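Local coordinates for hypothetical protein (Neisseria meningitidis, PDB 2O5H) that is of unknown function but adopts a small alpha-beta fold and is present as a two-chain assembly held together in part by an interchain disulfide, at residues 23-27 and 39-43; 92-97 and 107-111. All coordinates share one frame; numbering follows the deposited sequence.

Contact 1: residues 23-27 and 39-43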
loop_
_atom_site.group_PDB
_atom_site.type_symbol
_atom_site.label_atom_id
_atom_site.label_comp_id
_atom_site.label_asym_id
_atom_site.label_seq_id
_atom_site.Cartn_x
_atom_site.Cartn_y
_atom_site.Cartn_z
ATOM N N ASP A 23 -3.143 -1.858 -13.168
ATOM C CA ASP A 23 -2.528 -1.294 -11.974
ATOM C C ASP A 23 -3.086 0.105 -11.673
ATOM O O ASP A 23 -3.299 0.453 -10.531
ATOM C CB ASP A 23 -0.984 -1.246 -12.124
ATOM C CG ASP A 23 -0.329 -2.640 -12.007
ATOM O OD1 ASP A 23 -1.055 -3.627 -11.758
ATOM O OD2 ASP A 23 0.913 -2.747 -12.172
ATOM N N VAL A 24 -3.293 0.906 -12.721
ATOM C CA VAL A 24 -3.994 2.183 -12.613
ATOM C C VAL A 24 -5.410 2.014 -12.015
ATOM O O VAL A 24 -5.749 2.665 -11.020
ATOM C CB VAL A 24 -3.995 2.975 -13.972
ATOM C CG1 VAL A 24 -4.978 4.150 -13.935
ATOM C CG2 VAL A 24 -2.577 3.487 -14.273
ATOM N N GLU A 25 -6.196 1.119 -12.617
ATOM C CA GLU A 25 -7.535 0.791 -12.131
ATOM C C GLU A 25 -7.512 0.474 -10.624
ATOM O O GLU A 25 -8.224 1.106 -9.829
ATOM C CB GLU A 25 -8.135 -0.351 -12.971
ATOM C CG GLU A 25 -8.551 0.087 -14.404
ATOM C CD GLU A 25 -8.705 -1.062 -15.417
ATOM O OE1 GLU A 25 -8.880 -2.221 -15.019
ATOM O OE2 GLU A 25 -8.637 -0.799 -16.635
ATOM N N PHE A 26 -6.627 -0.445 -10.237
ATOM C CA PHE A 26 -6.514 -0.924 -8.850
ATOM C C PHE A 26 -6.193 0.226 -7.873
ATOM O O PHE A 26 -6.901 0.414 -6.911
ATOM C CB PHE A 26 -5.469 -2.048 -8.715
ATOM C CG PHE A 26 -5.194 -2.481 -7.269
ATOM C CD1 PHE A 26 -6.201 -3.123 -6.514
ATOM C CD2 PHE A 26 -3.931 -2.266 -6.689
ATOM C CE1 PHE A 26 -5.959 -3.517 -5.181
ATOM C CE2 PHE A 26 -3.675 -2.681 -5.355
ATOM C CZ PHE A 26 -4.701 -3.306 -4.608
ATOM N N THR A 27 -5.161 1.015 -8.167
ATOM C CA THR A 27 -4.705 2.081 -7.246
ATOM C C THR A 27 -5.718 3.268 -7.174
ATOM O O THR A 27 -5.910 3.865 -6.110
ATOM C CB THR A 27 -3.294 2.570 -7.653
ATOM O OG1 THR A 27 -3.349 2.945 -9.030
ATOM C CG2 THR A 27 -2.262 1.409 -7.480
ATOM N N SER A 39 3.985 -1.798 -3.514
ATOM C CA SER A 39 3.447 -3.154 -3.327
ATOM C C SER A 39 2.676 -3.676 -4.576
ATOM O O SER A 39 2.775 -4.851 -4.927
ATOM C CB SER A 39 2.574 -3.197 -2.084
ATOM O OG SER A 39 3.378 -2.885 -0.951
ATOM N N THR A 40 1.941 -2.788 -5.238
ATOM C CA THR A 40 1.200 -3.104 -6.461
ATOM C C THR A 40 2.092 -3.630 -7.598
ATOM O O THR A 40 1.692 -4.542 -8.359
ATOM C CB THR A 40 0.413 -1.832 -6.955
ATOM O OG1 THR A 40 -0.525 -1.408 -5.950
ATOM C CG2 THR A 40 -0.355 -2.110 -8.252
ATOM N N ILE A 41 3.311 -3.079 -7.703
ATOM C CA ILE A 41 4.220 -3.484 -8.793
ATOM C C ILE A 41 5.177 -4.617 -8.361
ATOM O O ILE A 41 5.895 -5.185 -9.189
ATOM C CB ILE A 41 4.958 -2.258 -9.478
ATOM C CG1 ILE A 41 5.786 -1.392 -8.498
ATOM C CG2 ILE A 41 3.973 -1.380 -10.232
ATOM C CD1 ILE A 41 7.075 -2.084 -8.057
ATOM N N LYS A 42 5.150 -4.974 -7.083
ATOM C CA LYS A 42 6.119 -5.960 -6.571
ATOM C C LYS A 42 6.158 -7.276 -7.351
ATOM O O LYS A 42 7.213 -7.855 -7.558
ATOM C CB LYS A 42 5.802 -6.277 -5.120
ATOM C CG LYS A 42 6.638 -5.497 -4.154
ATOM C CD LYS A 42 8.038 -6.136 -4.029
ATOM C CE LYS A 42 8.313 -6.562 -2.574
ATOM N NZ LYS A 42 9.575 -7.375 -2.512
ATOM N N ASP A 43 4.983 -7.741 -7.765
ATOM C CA ASP A 43 4.873 -9.036 -8.426
ATOM C C ASP A 43 5.382 -8.984 -9.857
ATOM O O ASP A 43 5.533 -10.036 -10.477
ATOM C CB ASP A 43 3.439 -9.556 -8.385
ATOM C CG ASP A 43 2.501 -8.742 -9.254
ATOM O OD1 ASP A 43 2.252 -7.568 -8.950
ATOM O OD2 ASP A 43 2.006 -9.277 -10.267
#
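Thr40 reaches across from helix 34-41 and sets its two branches among Asp23, Phe26 and Thr27 of helix 20-30. The two segments together bury 186 Å². The CB of Thr40 forks into a methyl and a hydroxyl with different neighbours. CG2, placed opposite the backbone N, runs alongside the Asp23 side chain in the reverse sense and comes 3.8 Å from Asp23 CG, with Asp23 CB and OD1 scarcely farther. OG1, at a chi1 of -61°, lies beside the backbone N instead. It meets the rim of the Phe26 ring near the ring plane, 3.4 Å from Phe26 CE2, while the methyl of Thr27 approaches on a slant, Thr27 CG2 standing 3.6 Å from Thr40 OG1. Neither approach is a hydrogen bond; the hydroxyl is satisfied within its own helix by the carbonyl of Cys36.

Ile41 adds one contact, its CG2 lying 3.9 Å from Asp23 OD2. The buried carboxylate of Asp23 has its polar partners outside the two segments: Arg19 and Tyr16 bind OD2, and Tyr30 OH of the second subunit bonds to OD1. These partners would be expected to favour the charged form of Asp23. Phe26 likewise looks across the assembly, stacking with Tyr30 and packing on Phe26, both of the second subunit. With segments running in roughly opposite directions and a short connection between the helices, this is an alpha-alpha hairpin, here built into a subunit interface where Cys36 forms an interchain disulfide.

Contact 2: residues 92-97 and 107-111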
loop_
_atom_site.group_PDB
_atom_site.type_symbol
_atom_site.label_atom_id
_atom_site.label_comp_id
_atom_site.label_asym_id
_atom_site.label_seq_id
_atom_site.Cartn_x
_atom_site.Cartn_y
_atom_site.Cartn_z
ATOM N N TRP A 92 16.118 8.198 -4.208
ATOM C CA TRP A 92 15.626 6.827 -4.196
ATOM C C TRP A 92 16.672 5.923 -3.525
ATOM O O TRP A 92 17.864 5.986 -3.849
ATOM C CB TRP A 92 15.375 6.357 -5.632
ATOM C CG TRP A 92 14.566 5.111 -5.724
ATOM C CD1 TRP A 92 15.021 3.842 -5.974
ATOM C CD2 TRP A 92 13.146 5.028 -5.590
ATOM N NE1 TRP A 92 13.936 2.962 -6.000
ATOM C CE2 TRP A 92 12.779 3.677 -5.785
ATOM C CE3 TRP A 92 12.138 5.977 -5.313
ATOM C CZ2 TRP A 92 11.445 3.234 -5.677
ATOM C CZ3 TRP A 92 10.782 5.531 -5.252
ATOM C CH2 TRP A 92 10.464 4.180 -5.451
ATOM N N PRO A 93 16.230 5.056 -2.591
ATOM C CA PRO A 93 17.181 4.120 -1.964
ATOM C C PRO A 93 17.988 3.288 -2.959
ATOM O O PRO A 93 17.474 2.911 -4.034
ATOM C CB PRO A 93 16.247 3.173 -1.194
ATOM C CG PRO A 93 15.094 4.108 -0.775
ATOM C CD PRO A 93 14.854 4.827 -2.095
ATOM N N GLU A 94 19.207 2.937 -2.543
ATOM C CA GLU A 94 20.099 2.116 -3.332
ATOM C C GLU A 94 19.723 0.643 -3.370
ATOM O O GLU A 94 20.128 -0.049 -4.276
ATOM C CB GLU A 94 21.526 2.281 -2.831
ATOM C CG GLU A 94 22.140 3.663 -3.140
ATOM C CD GLU A 94 23.618 3.742 -2.737
ATOM O OE1 GLU A 94 23.969 3.255 -1.657
ATOM O OE2 GLU A 94 24.440 4.242 -3.520
ATOM N N TYR A 95 18.952 0.179 -2.389
ATOM C CA TYR A 95 18.616 -1.250 -2.249
ATOM C C TYR A 95 17.185 -1.280 -1.802
ATOM O O TYR A 95 16.707 -0.333 -1.179
ATOM C CB TYR A 95 19.502 -1.949 -1.186
ATOM C CG TYR A 95 20.972 -1.945 -1.543
ATOM C CD1 TYR A 95 21.517 -2.945 -2.380
ATOM C CD2 TYR A 95 21.810 -0.934 -1.087
ATOM C CE1 TYR A 95 22.812 -2.917 -2.734
ATOM C CE2 TYR A 95 23.129 -0.902 -1.438
ATOM C CZ TYR A 95 23.622 -1.902 -2.260
ATOM O OH TYR A 95 24.929 -1.893 -2.618
ATOM N N GLU A 96 16.485 -2.367 -2.136
ATOM C CA GLU A 96 15.073 -2.505 -1.786
ATOM C C GLU A 96 14.986 -2.611 -0.265
ATOM O O GLU A 96 14.047 -2.097 0.364
ATOM C CB GLU A 96 14.493 -3.760 -2.449
ATOM C CG GLU A 96 12.994 -3.884 -2.317
ATOM C CD GLU A 96 12.443 -5.109 -3.094
ATOM O OE1 GLU A 96 13.170 -5.675 -3.945
ATOM O OE2 GLU A 96 11.281 -5.473 -2.860
ATOM N N ILE A 97 16.002 -3.234 0.332
ATOM C CA ILE A 97 16.075 -3.364 1.781
ATOM C C ILE A 97 17.405 -2.819 2.314
ATOM O O ILE A 97 18.460 -3.285 1.934
ATOM C CB ILE A 97 15.886 -4.850 2.186
ATOM C CG1 ILE A 97 14.523 -5.357 1.691
ATOM C CG2 ILE A 97 16.090 -5.034 3.708
ATOM C CD1 ILE A 97 14.234 -6.808 2.015
ATOM N N PRO A 107 15.419 -3.336 9.597
ATOM C CA PRO A 107 14.775 -4.028 8.485
ATOM C C PRO A 107 14.136 -3.022 7.537
ATOM O O PRO A 107 13.040 -3.271 7.023
ATOM C CB PRO A 107 13.651 -4.799 9.180
ATOM C CG PRO A 107 13.214 -3.802 10.373
ATOM C CD PRO A 107 14.448 -2.914 10.633
ATOM N N PHE A 108 14.819 -1.906 7.292
ATOM C CA PHE A 108 14.225 -0.785 6.577
ATOM C C PHE A 108 14.125 -1.120 5.097
ATOM O O PHE A 108 15.076 -1.657 4.501
ATOM C CB PHE A 108 15.053 0.468 6.821
ATOM C CG PHE A 108 14.322 1.749 6.553
ATOM C CD1 PHE A 108 13.500 2.317 7.540
ATOM C CD2 PHE A 108 14.498 2.418 5.370
ATOM C CE1 PHE A 108 12.825 3.515 7.314
ATOM C CE2 PHE A 108 13.830 3.614 5.129
ATOM C CZ PHE A 108 12.995 4.167 6.118
ATOM N N ASP A 109 12.970 -0.860 4.509
ATOM C CA ASP A 109 12.749 -1.193 3.128
ATOM C C ASP A 109 12.095 -0.064 2.350
ATOM O O ASP A 109 11.734 0.944 2.937
ATOM C CB ASP A 109 11.999 -2.528 2.999
ATOM C CG ASP A 109 10.592 -2.492 3.567
ATOM O OD1 ASP A 109 9.981 -1.412 3.713
ATOM O OD2 ASP A 109 10.089 -3.595 3.865
ATOM N N ILE A 110 11.931 -0.242 1.047
ATOM C CA ILE A 110 11.385 0.814 0.196
ATOM C C ILE A 110 9.945 1.205 0.568
ATOM O O ILE A 110 9.575 2.368 0.454
ATOM C CB ILE A 110 11.466 0.410 -1.295
ATOM C CG1 ILE A 110 10.962 1.535 -2.196
ATOM C CG2 ILE A 110 10.774 -0.911 -1.537
ATOM C CD1 ILE A 110 11.954 2.634 -2.258
ATOM N N GLY A 111 9.134 0.220 0.961
ATOM C CA GLY A 111 7.799 0.495 1.511
ATOM C C GLY A 111 7.843 1.477 2.686
ATOM O O GLY A 111 7.068 2.450 2.748
#
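The backbones of Ile97 and Asp109 make a single bridge, their CA atoms 4.2 Å apart, in which the chains run antiparallel and the two residues form a non-hydrogen-bonded pair. On one flank Ile110 N donates to Glu96 O at 2.9 Å, a bond lying in the carbonyl plane but bent at the hydrogen (133°); on the other, Phe108 is backbone-bonded to Glu98. Two CA-H...O contacts lie between, Asp109 CA to Glu96 O at 3.2 Å and Ile97 CA to Phe108 O at 3.4 Å. Glu96 O is thus approached by both an N-H and a C-H.

The strand-like pairing ends where helix 110-116 starts. Asp109 is the N-cap of that helix: with chi1 at 65°, its carboxylate turns from the bridge and OD1 accepts from Met112 N. Of its side chain, CB stays against the other segment, near Glu96 O and, somewhat farther off, Ile97 CG1.

Ile110, in the first turn, points its side chain toward the 92-97 segment. It has two conformers; in one of them CG1, opposite the backbone N, carries CD1 over a face of the Trp92 indole as a CH-pi contact, 3.8 Å from the centroid of the six-membered ring. In that conformer Pro93 meets the same methyl, Pro93 CD being 3.6 Å from Ile110 CD1, and the second branch, Ile110 CG2, is crossed nearly at right angles by the extended Glu96 chain, whose CG passes 3.8 Å from it. Beyond, the Glu96 carboxylate is bound by Lys42 and Lys51. Trp38 of helix 34-41 touches Trp92, Glu96 and Ile110, and the rings of Phe55, Phe56 and Trp113 meet the Trp92 indole.

After helix 3-16, helix 20-30 is followed by a short connection and helix 34-41, and contact 1 closes that loop on buried ground beside the second subunit. The chain then passes through helix 48-64, two strands of the antiparallel sheet and helix 81-91 before contact 2 closes a second loop, nearer the surface, and leads into helix 110-116. The two closures follow in series, neither nested nor crossed, with centres about 18 Å apart. They are nevertheless joined directly: Lys42 NZ, on the later segment of contact 1, forms a salt bridge of 2.6 Å with Glu96 OE2 of contact 2, tying the hairpin of helices 20-30 and 34-41 to the loop after helix 81-91.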